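Local coordinates for ferric-siderophore receptor protein (Streptomyces coelicolor, PDB 2X4L) that probably captures iron-loaded siderophores outside the cell membrane and delivers them for uptake, as a solute-binding receptor of the transport machinery, at residues Phe69-Thr74 with Asp80-Asp85; Thr124-Pro129 with Ser297-Leu302. All blocks are in the same frame, centred on the assembly; numbering follows the deposited sequence.

Contact 1 (Phe69-Thr74 with Asp80-Asp85)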
# COMPACT_ATOMS: atom_id res chain seq x y z
N PHE A 69 3.90 -9.67 10.26
CA PHE A 69 3.82 -8.58 11.22
C PHE A 69 3.25 -7.37 10.50
O PHE A 69 3.63 -7.00 9.39
CB PHE A 69 5.25 -8.28 11.82
CG PHE A 69 6.31 -7.99 10.83
CD1 PHE A 69 6.64 -6.67 10.53
CD2 PHE A 69 6.96 -9.00 10.10
CE1 PHE A 69 7.64 -6.32 9.59
CE2 PHE A 69 7.99 -8.69 9.17
CZ PHE A 69 8.31 -7.33 8.90
N GLY A 70 2.29 -6.73 11.21
CA GLY A 70 1.59 -5.57 10.62
C GLY A 70 0.12 -5.74 10.93
O GLY A 70 -0.32 -6.67 11.56
N PRO A 71 -0.67 -4.75 10.47
CA PRO A 71 -2.11 -4.86 10.63
C PRO A 71 -2.59 -6.11 9.93
O PRO A 71 -2.50 -6.21 8.72
CB PRO A 71 -2.64 -3.57 9.92
CG PRO A 71 -1.49 -2.66 9.91
CD PRO A 71 -0.27 -3.56 9.68
N THR A 72 -3.13 -7.09 10.71
CA THR A 72 -3.44 -8.41 10.16
C THR A 72 -4.89 -8.80 10.35
O THR A 72 -5.49 -9.33 9.42
CB THR A 72 -2.50 -9.45 10.75
OG1 THR A 72 -1.13 -9.06 10.52
CG2 THR A 72 -2.72 -10.80 9.96
N THR A 73 -5.41 -8.59 11.59
CA THR A 73 -6.84 -8.82 11.80
C THR A 73 -7.44 -7.58 12.42
O THR A 73 -6.75 -6.73 13.03
CB THR A 73 -7.14 -9.98 12.72
OG1 THR A 73 -6.52 -9.75 14.01
CG2 THR A 73 -6.66 -11.29 12.09
N THR A 74 -8.72 -7.46 12.23
CA THR A 74 -9.52 -6.40 12.86
C THR A 74 -10.01 -6.89 14.21
O THR A 74 -9.90 -8.09 14.60
CB THR A 74 -10.71 -6.02 11.97
OG1 THR A 74 -11.68 -7.07 12.16
CG2 THR A 74 -10.29 -5.82 10.52
N ASP A 80 -7.57 -7.91 8.03
CA ASP A 80 -7.35 -6.50 7.72
C ASP A 80 -7.26 -6.35 6.20
O ASP A 80 -6.87 -7.31 5.54
CB ASP A 80 -6.02 -6.08 8.39
CG ASP A 80 -5.80 -4.57 8.30
OD1 ASP A 80 -6.34 -3.87 9.26
OD2 ASP A 80 -5.15 -4.11 7.33
N VAL A 81 -7.53 -5.15 5.69
CA VAL A 81 -7.33 -4.93 4.26
C VAL A 81 -5.94 -5.26 3.82
O VAL A 81 -5.75 -5.87 2.72
CB VAL A 81 -7.67 -3.47 3.96
CG1 VAL A 81 -6.73 -2.51 4.56
CG2 VAL A 81 -7.62 -3.31 2.40
N GLN A 82 -4.88 -5.03 4.65
CA GLN A 82 -3.52 -5.34 4.21
C GLN A 82 -3.18 -6.81 4.23
O GLN A 82 -2.16 -7.18 3.73
CB GLN A 82 -2.52 -4.55 5.12
CG GLN A 82 -2.69 -2.96 4.91
CD GLN A 82 -1.55 -2.20 5.46
OE1 GLN A 82 -0.41 -2.23 4.86
NE2 GLN A 82 -1.71 -1.62 6.57
N ALA A 83 -4.10 -7.65 4.72
CA ALA A 83 -3.84 -9.08 4.71
C ALA A 83 -4.34 -9.70 3.37
O ALA A 83 -4.13 -10.85 3.13
CB ALA A 83 -4.57 -9.77 5.93
N GLY A 84 -5.06 -8.96 2.54
CA GLY A 84 -5.52 -9.54 1.22
C GLY A 84 -6.27 -10.83 1.50
O GLY A 84 -7.20 -10.86 2.34
N ASP A 85 -5.84 -11.83 0.77
CA ASP A 85 -6.54 -13.13 0.83
C ASP A 85 -5.77 -14.11 1.70
O ASP A 85 -6.14 -15.27 1.70
CB ASP A 85 -6.79 -13.75 -0.59
CG ASP A 85 -7.73 -12.91 -1.39
OD1 ASP A 85 -8.77 -12.47 -0.82
OD2 ASP A 85 -7.42 -12.71 -2.62
O HOH W 1 -6.07 -4.28 11.94
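An Asx turn made by Asp80 leads into the short 3-10 segment 81-83 on the returning arm of the loop that follows strand 67-69, and Asp80 also meets Pro71 and Thr72 on the outgoing arm. The backbone N of Asp80 donates to Thr72 O at 2.9 Å in an almost perfectly straight bond (179°). The Asp80 side chain leans over Pro71: with CG anti to the backbone N (chi1 -172°), the carboxylate lies against the proline ring, Asp80 OD2 3.6 Å from Pro71 CB. Asp80 OD2 also accepts the N-H of Gln82, N to OD2 2.8 Å, on its anti side, which closes the turn and helps to fix the carboxylate's rotation. OD1 serves the other arm through a water, 2.7 Å from Asp80 OD1 and 2.8 Å from Thr73 O. An alanine in place of Asp80 would probably leave the N-H of Gln82 without its side-chain acceptor, the water without one of its partners and Pro71 CB without the carboxylate packed against it. Ala83 CB packs 3.6 Å from Thr72 O, and the carboxamide end of Gln82 packs obliquely against the CG side of Pro71. Pro71 O, buried against Asp80 CB, finds no polar partner. Further back, Thr72 OG1 binds Gly70 O at 2.7 Å and also Thr52 OG1, while Asn96 holds Thr72 N and Thr73 OG1. The arrangement exemplifies a loop closed at its neck by a backbone bond, with an Asx turn starting the 3-10 turn on its returning arm, here leaving the parallel sheet of a periplasmic-binding-protein fold.

Contact 2 (Thr124-Pro129 with Ser297-Leu302)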
# COMPACT_ATOMS: atom_id res chain seq x y z
N THR A 124 15.06 1.92 5.39
CA THR A 124 14.45 1.50 6.65
C THR A 124 13.43 0.36 6.41
O THR A 124 12.57 0.46 5.50
CB THR A 124 13.70 2.66 7.23
OG1 THR A 124 14.61 3.74 7.48
CG2 THR A 124 13.04 2.33 8.59
N LEU A 125 13.56 -0.74 7.17
CA LEU A 125 12.61 -1.88 6.96
C LEU A 125 11.24 -1.52 7.54
O LEU A 125 11.10 -1.35 8.76
CB LEU A 125 13.16 -3.16 7.61
CG LEU A 125 14.50 -3.65 7.00
CD1 LEU A 125 14.91 -4.95 7.70
CD2 LEU A 125 14.37 -3.81 5.50
N TRP A 126 10.25 -1.40 6.66
CA TRP A 126 8.93 -0.92 7.12
C TRP A 126 8.31 -1.87 8.13
O TRP A 126 8.25 -3.11 7.94
CB TRP A 126 8.01 -0.86 5.90
CG TRP A 126 6.62 -0.29 6.19
CD1 TRP A 126 5.46 -0.94 5.97
CD2 TRP A 126 6.27 1.05 6.59
NE1 TRP A 126 4.39 -0.09 6.22
CE2 TRP A 126 4.87 1.14 6.54
CE3 TRP A 126 7.01 2.23 6.90
CZ2 TRP A 126 4.18 2.30 6.86
CZ3 TRP A 126 6.32 3.41 7.23
CH2 TRP A 126 4.91 3.43 7.18
N SER A 127 7.91 -1.29 9.25
CA SER A 127 7.15 -1.94 10.31
C SER A 127 8.01 -2.81 11.24
O SER A 127 7.46 -3.39 12.21
CB SER A 127 5.96 -2.78 9.72
OG SER A 127 4.94 -2.97 10.71
N VAL A 128 9.31 -2.92 11.00
CA VAL A 128 10.19 -3.67 11.91
C VAL A 128 10.44 -2.67 13.03
O VAL A 128 10.89 -1.55 12.78
CB VAL A 128 11.49 -4.10 11.21
CG1 VAL A 128 12.42 -4.76 12.22
CG2 VAL A 128 11.18 -5.14 10.15
N PRO A 129 10.16 -3.06 14.29
CA PRO A 129 10.28 -2.08 15.37
C PRO A 129 11.67 -1.48 15.43
O PRO A 129 12.65 -2.23 15.45
CB PRO A 129 9.94 -2.84 16.62
CG PRO A 129 9.36 -4.13 16.23
CD PRO A 129 9.59 -4.35 14.72
N SER A 297 -5.56 3.00 -1.15
CA SER A 297 -4.65 2.14 -0.38
C SER A 297 -3.24 2.73 -0.44
O SER A 297 -2.51 2.50 -1.42
CB SER A 297 -4.67 0.73 -1.00
OG SER A 297 -5.93 0.14 -0.81
N PRO A 298 -2.84 3.55 0.56
CA PRO A 298 -1.50 4.15 0.46
C PRO A 298 -0.39 3.11 0.59
O PRO A 298 0.72 3.40 0.28
CB PRO A 298 -1.43 5.16 1.64
CG PRO A 298 -2.92 5.36 1.96
CD PRO A 298 -3.56 3.98 1.77
N GLU A 299 -0.75 1.90 1.06
CA GLU A 299 0.21 0.74 1.03
C GLU A 299 -0.41 -0.32 0.12
O GLU A 299 -1.00 -1.31 0.61
CB GLU A 299 0.39 0.15 2.41
CG GLU A 299 1.11 1.19 3.33
CD GLU A 299 1.51 0.58 4.65
OE1 GLU A 299 2.09 -0.52 4.68
OE2 GLU A 299 1.18 1.20 5.70
N PRO A 300 -0.35 -0.16 -1.19
CA PRO A 300 -0.86 -1.23 -2.08
C PRO A 300 -0.21 -2.54 -1.69
O PRO A 300 0.98 -2.60 -1.29
CB PRO A 300 -0.37 -0.80 -3.48
CG PRO A 300 -0.33 0.74 -3.35
CD PRO A 300 0.23 0.98 -1.96
N ILE A 301 -1.00 -3.61 -1.81
CA ILE A 301 -0.47 -4.98 -1.74
C ILE A 301 0.08 -5.22 -3.12
O ILE A 301 -0.61 -5.13 -4.14
CB ILE A 301 -1.60 -5.96 -1.44
CG1 ILE A 301 -2.22 -5.69 -0.05
CG2 ILE A 301 -1.10 -7.38 -1.63
CD1 ILE A 301 -3.62 -6.39 0.12
N LEU A 302 1.37 -5.52 -3.16
CA LEU A 302 2.14 -5.53 -4.42
C LEU A 302 1.96 -6.83 -5.28
O LEU A 302 2.94 -7.47 -5.67
CB LEU A 302 3.57 -5.20 -4.10
CG LEU A 302 3.83 -3.80 -3.52
CD1 LEU A 302 5.25 -3.70 -2.99
CD2 LEU A 302 3.52 -2.76 -4.58
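Trp126 and Glu299 make this contact by themselves, an indole and a carboxylate reaching toward each other from backbones whose CA atoms stay 10.8 Å apart. Trp126 NE1 donates to Glu299 OE1 at 2.8 Å, but the bond is bent, with an angle of 135° at the hydrogen. Its geometry is oblique at both ends: OE1 stands near the indole edge yet tilted from the ring plane, and NE1 comes from above the carboxylate plane. The two flat groups are turned nearly perpendicular, 80° apart, and Glu299 OE2 passes the benzo side of the indole 3.4 Å from Trp126 CZ2. With chi1 -177° the indole swings out from its turn toward Glu299, whose chain is extended beyond CG and carries the acid across the gap. OE2 is engaged in a salt bridge with Arg268, which probably helps to keep the carboxylate ionised and may steady its orientation toward the indole. Trp126 itself sits in a type II beta turn from Leu125 to Val128, closed by a 3.3 Å bond from Val128 N to Leu125 O. Around the indole, Trp98 and Phe51 meet it edge-to-face, and Phe119 adds a third ring. The pair joins loops at the C-terminal ends of strands 113-118 and 293-296, ahead of helices 133-139 and 304-320, and so probably bridges the two lobes between which periplasmic binding proteins hold their ligand.

Contact 1 is buried and local, joining two arms of one loop only a few residues apart, whereas contact 2 lies at the surface and brings together loops separated by 167 residues that follow strands of different sheets. Their chemistry follows: the first buries 282 Å², mostly by packing of Asp80 and Pro71, with one backbone bond and a water bridge, the second only 86 Å² with a single bent bond between long side chains. The two adjoin, their centres about 12 Å apart. Gln82 rests on Glu299, Val81 O approaches Ile301 CD1 at 3.4 Å, and the Phe69 ring packs by Phe69 CE1 against Trp126 O at 3.7 Å. Phe51 of strand 48-51 touches residues of both contacts.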